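Local coordinates for protein cellulose 1,4-beta-cellobiosidase (Thermobifida fusca, PDB 4JJJ) that probably hydrolyses cellulose to cellobiose, this chain being the family 48 glycoside hydrolase module of a longer, multi-domain cellulase, at residues A[82-87]-A[148-153]; A[371-376]-A[416-421]; A[402-405]-A[410-413]. The protein carries 1 engineered substitution. One frame throughout, in Å; residues are numbered along the deposited sequence.

Contact 1: A[82-87]-A[148-153]; sequences TFIIPG and WLLDVD. With ZN (zinc ion), chain B; BGC (beta-D-glucopyranose), chain D.
Ile84 and Leu150 mark the closest backbone approach, their CA atoms 7.4 Å apart where the end of helix 71-83 passes strand 149-151, and no hydrogen bond joins the two segments. Side chains therefore carry the contact. CG1 of Ile84 lies 3.8 Å from Leu150 CD1, and Ile84 CD1 is equally near that methyl, so the outer part of the isoleucine slants across the leucine branch. In Leu150 a chi1 of -59° sets CG beside the backbone N, and with chi2 near 171° CD1 and CD2 each come to 3.5 Å of Phe83 O. All three residues are buried. Trp148, one residue before the strand, starts away from this cluster, and its ring meets a glucose. That ring is sandwiched: Leu149 CB sits over the centre of one face, and the opposite face takes C5 of the glucose, offset toward the rim, with Trp148 CG 3.5 Å from glucose C6. NE1 is tied to Asn173 OD1, which helps fix the ring. Replaced by alanine, Trp148 would no longer offer that glucose a flat face, and Asn173 OD1 is likely to be left without its indole donor. Beyond the other end of the strand, Asp153 OD2 binds zinc with His46 and two waters. Strand 149-151 is an inner strand of a four-stranded antiparallel sheet, and the stacked tryptophan beside it is the aromatic platform typical of a glycosidase sugar subsite.

Contact 2: A[371-376]-A[416-421]; sequences GGIAGG and GFQVWN. With BGC (beta-D-glucopyranose), chain C.
Gln418 grips Ile373 by both of its backbone polar atoms. Ile373 N donates to Gln418 OE1 at 2.9 Å with an almost straight N-H...O angle of 177°, and Gln418 NE2 returns a bond of 2.9 Å to Ile373 O, which lies practically in the plane of the glutamine amide. The paired bonds fix the amide's flip and copy the way a neighbouring strand would bind this residue. A bend at chi2 (-64°) turns the amide from the helix toward the loop, and OE1 is held a second time by Trp444 NE1, so this buried oxygen has two donors. Helix 416-432 belongs to the (α/α)6 helical architecture of the enzyme, and its first turn here secures the irregular chain between helix 348-365 and strand 376-378. Between the two segments little else touches: Gly372 CA lies 3.5 Å from Gln418 OE1, while Ile373 CG1 reaches Asn421 ND2 only at 4.3 Å. Outside them, Ile373 rests on Ile440 and Trp444 of helix 435-450, and Gln418 on Trp447 and Trp471. Phe417 and Trp420 lean instead toward the bound glucose. Trp420 presents its ring edge, with CH2 3.4 Å from the sugar's O4 in the ring plane, and Phe417 CZ stands 3.7 Å from C6.

Contact 3: A[402-405]-A[410-413]; sequences WQPV and PSNN
The indole of Trp402 and the ring of Pro410 run alongside one another in a common direction, the six-membered end of the indole next to the proline: Trp402 CZ3 is 3.6 Å from Pro410 CB, and CH2 is 3.8 Å from Pro410 CG. Gln403 CG lies over the centre of one indole face, while Asn413 OD1 stands near the ring plane at the edge. Gln403 runs extended beyond CG and crosses Pro410 at a slant, bringing OE1 to 3.6 Å from Pro410 CB. Ser411 makes the direct polar link. With OG turned between its backbone N and carbonyl carbon (chi1 64°), the hydroxyl donates to Pro404 O at 2.6 Å, tilted 21° from the carbonyl plane; Pro404 CD packs 3.2 Å from the same OG. Water completes the join. One molecule donates to Trp402 O and to Asn413 OD1 and accepts from Asn412 N, so it has three protein partners; a second spans Trp402 O and Asn412 ND2. The amide of Asn412 also reaches Gln324 through OD1, which settles its rotation. Residues 410-413 form a type I beta turn, its Asn413 N to Pro410 O bond 3.3 Å long. The two segments draw together the neck of the loop joining strand 398-401 to helix 416-432, a loop whose excursion carries the sugar-binding Trp406 and the calcium ligand Asp408.

How the contacts relate
Residues 402-413 of contact 3 fall between the two segments of contact 2 in the sequence, and the centres of these contacts are 10 Å apart. They touch directly: Asn412 ND2 lies 3.0 Å from Ile373 O, a probable hydrogen bond to a carbonyl that Gln418 already uses, and Ser411 O packs 3.3 Å from Phe417 CE2. Contact 1 stands across the centre of the chain, 28 Å from contact 2 and 27 Å from contact 3 between centres, touching neither. The bound sugars lie between these sides. Ile84 is about 8 Å, side chain to side chain, from Glu51, the predicted proton donor, and Asn421 about 7 Å from Asn224, the engineered replacement at the predicted nucleophile position.

Contact 1: A[82-87]-A[148-153]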
loop_
_atom_site.group_PDB
_atom_site.type_symbol
_atom_site.label_atom_id
_atom_site.label_comp_id
_atom_site.label_asym_id
_atom_site.label_seq_id
_atom_site.Cartn_x
_atom_site.Cartn_y
_atom_site.Cartn_z
ATOM N N THR A 82 0.509 -18.661 4.716
ATOM C CA THR A 82 0.832 -19.667 3.752
ATOM C C THR A 82 1.317 -19.153 2.424
ATOM O O THR A 82 2.219 -19.719 1.808
ATOM C CB THR A 82 -0.364 -20.655 3.546
ATOM O OG1 THR A 82 -0.753 -21.192 4.808
ATOM C CG2 THR A 82 -0.089 -21.741 2.618
ATOM N N PHE A 83 0.728 -18.016 2.008
ATOM C CA PHE A 83 0.851 -17.607 0.617
ATOM C C PHE A 83 1.577 -16.284 0.375
ATOM O O PHE A 83 1.964 -16.031 -0.724
ATOM C CB PHE A 83 -0.472 -17.627 -0.138
ATOM C CG PHE A 83 -1.078 -18.983 -0.205
ATOM C CD1 PHE A 83 -0.400 -19.999 -0.871
ATOM C CD2 PHE A 83 -2.292 -19.236 0.418
ATOM C CE1 PHE A 83 -0.965 -21.293 -0.944
ATOM C CE2 PHE A 83 -2.898 -20.487 0.324
ATOM C CZ PHE A 83 -2.213 -21.481 -0.318
ATOM N N ILE A 84 1.639 -15.400 1.353
ATOM C CA ILE A 84 2.190 -14.070 1.096
ATOM C C ILE A 84 3.237 -13.571 2.110
ATOM O O ILE A 84 3.894 -12.612 1.798
ATOM C CB ILE A 84 1.090 -13.029 0.876
ATOM C CG1 ILE A 84 1.573 -11.883 -0.038
ATOM C CG2 ILE A 84 0.496 -12.535 2.175
ATOM C CD1 ILE A 84 0.451 -10.954 -0.511
ATOM N N ILE A 85 3.370 -14.219 3.265
ATOM C CA ILE A 85 4.498 -13.958 4.155
ATOM C C ILE A 85 5.528 -15.006 3.724
ATOM O O ILE A 85 5.301 -16.163 3.936
ATOM C CB ILE A 85 4.138 -14.115 5.628
ATOM C CG1 ILE A 85 3.060 -13.060 5.982
ATOM C CG2 ILE A 85 5.406 -13.939 6.445
ATOM C CD1 ILE A 85 2.645 -13.025 7.422
ATOM N N PRO A 86 6.634 -14.615 3.098
ATOM C CA PRO A 86 7.552 -15.597 2.582
ATOM C C PRO A 86 7.944 -16.623 3.615
ATOM O O PRO A 86 8.346 -16.247 4.748
ATOM C CB PRO A 86 8.743 -14.705 2.115
ATOM C CG PRO A 86 8.076 -13.371 1.717
ATOM C CD PRO A 86 7.064 -13.223 2.831
ATOM N N GLY A 87 7.884 -17.913 3.197
ATOM C CA GLY A 87 8.328 -18.935 4.128
ATOM C C GLY A 87 9.807 -19.179 4.018
ATOM O O GLY A 87 10.458 -18.554 3.254
ATOM N N TRP A 148 4.399 -7.691 -1.207
ATOM C CA TRP A 148 3.276 -6.855 -1.626
ATOM C C TRP A 148 2.391 -7.416 -2.734
ATOM O O TRP A 148 1.247 -6.953 -2.849
ATOM C CB TRP A 148 3.759 -5.431 -1.994
ATOM C CG TRP A 148 4.097 -5.195 -3.442
ATOM C CD1 TRP A 148 5.280 -5.470 -4.120
ATOM C CD2 TRP A 148 3.229 -4.592 -4.433
ATOM N NE1 TRP A 148 5.150 -5.073 -5.404
ATOM C CE2 TRP A 148 3.924 -4.556 -5.652
ATOM C CE3 TRP A 148 1.912 -4.107 -4.404
ATOM C CZ2 TRP A 148 3.375 -3.979 -6.795
ATOM C CZ3 TRP A 148 1.362 -3.526 -5.560
ATOM C CH2 TRP A 148 2.105 -3.466 -6.743
ATOM N N LEU A 149 2.937 -8.272 -3.560
ATOM C CA LEU A 149 2.289 -8.619 -4.871
ATOM C C LEU A 149 2.511 -10.087 -5.193
ATOM O O LEU A 149 3.659 -10.649 -5.146
ATOM C CB LEU A 149 2.940 -7.872 -6.035
ATOM C CG LEU A 149 2.234 -7.870 -7.371
ATOM C CD1 LEU A 149 0.875 -7.236 -7.364
ATOM C CD2 LEU A 149 3.193 -7.313 -8.379
ATOM N N LEU A 150 1.381 -10.769 -5.461
ATOM C CA LEU A 150 1.343 -12.160 -5.973
ATOM C C LEU A 150 0.668 -12.209 -7.300
ATOM O O LEU A 150 -0.153 -11.346 -7.640
ATOM C CB LEU A 150 0.579 -13.076 -5.049
ATOM C CG LEU A 150 1.092 -13.208 -3.599
ATOM C CD1 LEU A 150 0.062 -13.978 -2.786
ATOM C CD2 LEU A 150 2.435 -13.915 -3.530
ATOM N N ASP A 151 0.970 -13.261 -8.057
ATOM C CA ASP A 151 0.253 -13.604 -9.267
ATOM C C ASP A 151 -0.592 -14.852 -8.970
ATOM O O ASP A 151 -0.036 -15.908 -8.942
ATOM C CB ASP A 151 1.235 -13.843 -10.392
ATOM C CG ASP A 151 0.597 -14.185 -11.702
ATOM O OD1 ASP A 151 -0.659 -14.246 -11.846
ATOM O OD2 ASP A 151 1.372 -14.218 -12.747
ATOM N N VAL A 152 -1.857 -14.647 -8.648
ATOM C CA VAL A 152 -2.708 -15.731 -8.089
ATOM C C VAL A 152 -3.020 -16.875 -9.113
ATOM O O VAL A 152 -2.972 -18.007 -8.734
ATOM C CB VAL A 152 -3.988 -15.119 -7.513
ATOM C CG1 VAL A 152 -4.808 -16.272 -6.829
ATOM C CG2 VAL A 152 -3.682 -14.089 -6.465
ATOM N N ASP A 153 -3.326 -16.505 -10.340
ATOM C CA ASP A 153 -3.610 -17.491 -11.402
ATOM C C ASP A 153 -2.374 -17.810 -12.226
ATOM O O ASP A 153 -2.467 -18.534 -13.226
ATOM C CB ASP A 153 -4.711 -16.957 -12.278
ATOM C CG ASP A 153 -6.115 -17.037 -11.605
ATOM O OD1 ASP A 153 -6.230 -17.692 -10.569
ATOM O OD2 ASP A 153 -6.991 -16.355 -12.163
HETATM ZN ZN ZN B . -7.648 -15.423 -13.408
HETATM C C2 BGC D . 3.376 0.646 -4.396
HETATM C C3 BGC D . 4.679 0.209 -5.066
HETATM C C4 BGC D . 5.530 -0.493 -4.058
HETATM C C5 BGC D . 4.856 -1.650 -3.371
HETATM C C6 BGC D . 5.706 -2.347 -2.316
HETATM C C1 BGC D . 2.820 -0.534 -3.651
HETATM O O1 BGC D . 1.643 -0.129 -2.934
HETATM O O2 BGC D . 2.407 1.186 -5.319
HETATM O O3 BGC D . 5.342 1.422 -5.503
HETATM O O4 BGC D . 6.558 -1.113 -4.909
HETATM O O5 BGC D . 3.691 -1.124 -2.712
HETATM O O6 BGC D . 6.143 -1.353 -1.344
HETATM O O HOH W 1 -9.425 -15.986 -14.504
HETATM O O HOH W 2 -6.312 -14.818 -14.882
#

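Contact 2: A[371-376]-A[416-421]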
loop_
_atom_site.group_PDB
_atom_site.type_symbol
_atom_site.label_atom_id
_atom_site.label_comp_id
_atom_site.label_asym_id
_atom_site.label_seq_id
_atom_site.Cartn_x
_atom_site.Cartn_y
_atom_site.Cartn_z
ATOM N N GLY A 371 -7.719 22.217 4.115
ATOM C CA GLY A 371 -7.971 21.124 5.075
ATOM C C GLY A 371 -7.489 19.757 4.665
ATOM O O GLY A 371 -7.239 18.924 5.491
ATOM N N GLY A 372 -7.341 19.524 3.358
ATOM C CA GLY A 372 -6.742 18.293 2.887
ATOM C C GLY A 372 -5.307 18.139 3.340
ATOM O O GLY A 372 -4.587 19.115 3.557
ATOM N N ILE A 373 -4.849 16.915 3.443
ATOM C CA ILE A 373 -3.519 16.513 3.933
ATOM C C ILE A 373 -2.520 16.328 2.811
ATOM O O ILE A 373 -2.688 15.453 1.928
ATOM C CB ILE A 373 -3.566 15.305 4.845
ATOM C CG1 ILE A 373 -4.763 15.371 5.855
ATOM C CG2 ILE A 373 -2.232 15.058 5.524
ATOM C CD1 ILE A 373 -4.793 16.539 6.817
ATOM N N ALA A 374 -1.510 17.175 2.818
ATOM C CA ALA A 374 -0.484 17.158 1.729
ATOM C C ALA A 374 0.418 15.956 1.816
ATOM O O ALA A 374 0.317 15.110 2.738
ATOM C CB ALA A 374 0.312 18.420 1.764
ATOM N N GLY A 375 1.345 15.841 0.864
ATOM C CA GLY A 375 1.910 14.539 0.536
ATOM C C GLY A 375 2.720 13.857 1.593
ATOM O O GLY A 375 2.426 12.726 2.000
ATOM N N GLY A 376 3.832 14.461 1.988
ATOM C CA GLY A 376 4.741 13.816 2.915
ATOM C C GLY A 376 6.126 14.424 2.985
ATOM O O GLY A 376 6.290 15.625 2.682
ATOM N N GLY A 416 -8.408 9.135 -2.560
ATOM C CA GLY A 416 -8.495 7.922 -1.732
ATOM C C GLY A 416 -7.549 7.942 -0.560
ATOM O O GLY A 416 -7.881 7.453 0.523
ATOM N N PHE A 417 -6.336 8.483 -0.708
ATOM C CA PHE A 417 -5.432 8.437 0.405
ATOM C C PHE A 417 -5.880 9.339 1.540
ATOM O O PHE A 417 -5.585 9.109 2.701
ATOM C CB PHE A 417 -4.047 8.862 -0.067
ATOM C CG PHE A 417 -3.228 7.807 -0.725
ATOM C CD1 PHE A 417 -3.042 6.558 -0.133
ATOM C CD2 PHE A 417 -2.718 8.037 -1.968
ATOM C CE1 PHE A 417 -2.221 5.580 -0.755
ATOM C CE2 PHE A 417 -1.954 7.080 -2.570
ATOM C CZ PHE A 417 -1.704 5.877 -1.968
ATOM N N GLN A 418 -6.650 10.394 1.212
ATOM C CA GLN A 418 -7.214 11.295 2.244
ATOM C C GLN A 418 -8.086 10.508 3.198
ATOM O O GLN A 418 -7.911 10.565 4.425
ATOM C CB GLN A 418 -8.092 12.389 1.698
ATOM C CG GLN A 418 -7.412 13.420 0.797
ATOM C CD GLN A 418 -6.399 14.201 1.514
ATOM O OE1 GLN A 418 -6.688 14.841 2.599
ATOM N NE2 GLN A 418 -5.164 14.200 1.003
ATOM N N VAL A 419 -9.005 9.686 2.639
ATOM C CA VAL A 419 -9.953 8.890 3.457
ATOM C C VAL A 419 -9.301 7.699 4.067
ATOM O O VAL A 419 -9.686 7.299 5.194
ATOM C CB VAL A 419 -11.244 8.629 2.700
ATOM C CG1 VAL A 419 -12.053 9.904 2.532
ATOM C CG2 VAL A 419 -11.038 7.969 1.357
ATOM N N TRP A 420 -8.376 7.061 3.421
ATOM C CA TRP A 420 -7.707 5.914 4.056
ATOM C C TRP A 420 -6.986 6.369 5.352
ATOM O O TRP A 420 -7.103 5.728 6.435
ATOM C CB TRP A 420 -6.797 5.218 3.128
ATOM C CG TRP A 420 -7.419 4.298 2.174
ATOM C CD1 TRP A 420 -8.688 3.856 2.156
ATOM C CD2 TRP A 420 -6.722 3.552 1.152
ATOM N NE1 TRP A 420 -8.846 2.951 1.155
ATOM C CE2 TRP A 420 -7.652 2.711 0.544
ATOM C CE3 TRP A 420 -5.390 3.532 0.734
ATOM C CZ2 TRP A 420 -7.310 1.829 -0.459
ATOM C CZ3 TRP A 420 -5.023 2.642 -0.286
ATOM C CH2 TRP A 420 -5.971 1.806 -0.859
ATOM N N ASN A 421 -6.257 7.503 5.264
ATOM C CA ASN A 421 -5.616 8.052 6.465
ATOM C C ASN A 421 -6.628 8.579 7.462
ATOM O O ASN A 421 -6.635 8.190 8.659
ATOM C CB ASN A 421 -4.630 9.119 6.077
ATOM C CG ASN A 421 -4.273 9.992 7.238
ATOM O OD1 ASN A 421 -3.935 9.499 8.254
ATOM N ND2 ASN A 421 -4.106 11.295 6.965
HETATM C C2 BGC C . -5.707 0.599 -6.153
HETATM C C3 BGC C . -5.077 0.224 -4.814
HETATM C C4 BGC C . -3.927 1.213 -4.462
HETATM C C5 BGC C . -4.352 2.691 -4.647
HETATM C C6 BGC C . -3.166 3.610 -4.475
HETATM C C1 BGC C . -6.119 2.058 -6.194
HETATM O O2 BGC C . -6.874 -0.184 -6.368
HETATM O O3 BGC C . -4.612 -1.145 -4.923
HETATM O O4 BGC C . -3.514 0.959 -3.104
HETATM O O5 BGC C . -4.927 2.830 -5.953
HETATM O O6 BGC C . -2.136 3.288 -5.389
#

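Contact 3: A[402-405]-A[410-413]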
loop_
_atom_site.group_PDB
_atom_site.type_symbol
_atom_site.label_atom_id
_atom_site.label_comp_id
_atom_site.label_asym_id
_atom_site.label_seq_id
_atom_site.Cartn_x
_atom_site.Cartn_y
_atom_site.Cartn_z
ATOM N N TRP A 402 5.595 16.964 -2.160
ATOM C CA TRP A 402 4.184 17.024 -2.536
ATOM C C TRP A 402 3.666 15.743 -3.293
ATOM O O TRP A 402 2.496 15.528 -3.410
ATOM C CB TRP A 402 3.889 18.169 -3.447
ATOM C CG TRP A 402 4.503 18.212 -4.810
ATOM C CD1 TRP A 402 5.761 18.552 -5.142
ATOM C CD2 TRP A 402 3.844 17.794 -6.030
ATOM N NE1 TRP A 402 5.932 18.432 -6.499
ATOM C CE2 TRP A 402 4.742 18.026 -7.069
ATOM C CE3 TRP A 402 2.566 17.362 -6.323
ATOM C CZ2 TRP A 402 4.463 17.678 -8.396
ATOM C CZ3 TRP A 402 2.240 17.075 -7.610
ATOM C CH2 TRP A 402 3.215 17.215 -8.651
ATOM N N GLN A 403 4.638 14.895 -3.678
ATOM C CA GLN A 403 4.378 13.685 -4.455
ATOM C C GLN A 403 5.344 12.562 -4.028
ATOM O O GLN A 403 6.146 12.066 -4.764
ATOM C CB GLN A 403 4.472 13.929 -5.978
ATOM C CG GLN A 403 5.759 14.681 -6.388
ATOM C CD GLN A 403 5.937 14.795 -7.868
ATOM O OE1 GLN A 403 5.171 14.222 -8.704
ATOM N NE2 GLN A 403 7.115 15.390 -8.237
ATOM N N PRO A 404 5.266 12.138 -2.771
ATOM C CA PRO A 404 6.247 11.113 -2.331
ATOM C C PRO A 404 6.320 9.893 -3.212
ATOM O O PRO A 404 5.289 9.333 -3.543
ATOM C CB PRO A 404 5.716 10.752 -0.919
ATOM C CG PRO A 404 4.940 11.945 -0.480
ATOM C CD PRO A 404 4.254 12.419 -1.703
ATOM N N VAL A 405 7.521 9.504 -3.547
ATOM C CA VAL A 405 7.815 8.261 -4.208
ATOM C C VAL A 405 7.390 8.191 -5.663
ATOM O O VAL A 405 8.277 8.009 -6.510
ATOM C CB VAL A 405 7.407 7.008 -3.448
ATOM C CG1 VAL A 405 7.925 5.791 -4.143
ATOM C CG2 VAL A 405 7.923 7.071 -1.982
ATOM N N PRO A 410 1.694 11.740 -9.798
ATOM C CA PRO A 410 1.995 12.253 -8.448
ATOM C C PRO A 410 1.180 11.515 -7.401
ATOM O O PRO A 410 -0.025 11.452 -7.511
ATOM C CB PRO A 410 1.637 13.706 -8.560
ATOM C CG PRO A 410 1.793 14.036 -10.051
ATOM C CD PRO A 410 1.244 12.815 -10.711
ATOM N N SER A 411 1.883 10.954 -6.405
ATOM C CA SER A 411 1.350 9.972 -5.495
ATOM C C SER A 411 0.236 10.487 -4.591
ATOM O O SER A 411 -0.542 9.683 -4.037
ATOM C CB SER A 411 2.385 9.373 -4.590
ATOM O OG SER A 411 2.912 10.408 -3.750
ATOM N N ASN A 412 0.128 11.795 -4.341
ATOM C CA ASN A 412 -0.894 12.328 -3.469
ATOM C C ASN A 412 -2.045 13.061 -4.178
ATOM O O ASN A 412 -2.881 13.735 -3.556
ATOM C CB ASN A 412 -0.316 13.238 -2.338
ATOM C CG ASN A 412 -1.226 13.364 -1.173
ATOM O OD1 ASN A 412 -1.877 12.390 -0.725
ATOM N ND2 ASN A 412 -1.271 14.617 -0.612
ATOM N N ASN A 413 -2.173 12.886 -5.488
ATOM C CA ASN A 413 -3.296 13.483 -6.212
ATOM C C ASN A 413 -4.608 12.671 -6.005
ATOM O O ASN A 413 -5.696 13.143 -6.243
ATOM C CB ASN A 413 -2.918 13.580 -7.650
ATOM C CG ASN A 413 -1.930 14.717 -7.927
ATOM O OD1 ASN A 413 -1.351 15.321 -7.023
ATOM N ND2 ASN A 413 -1.710 14.982 -9.220
HETATM O O HOH W 3 0.542 16.658 -1.843
HETATM O O HOH W 4 0.820 14.327 -5.355
#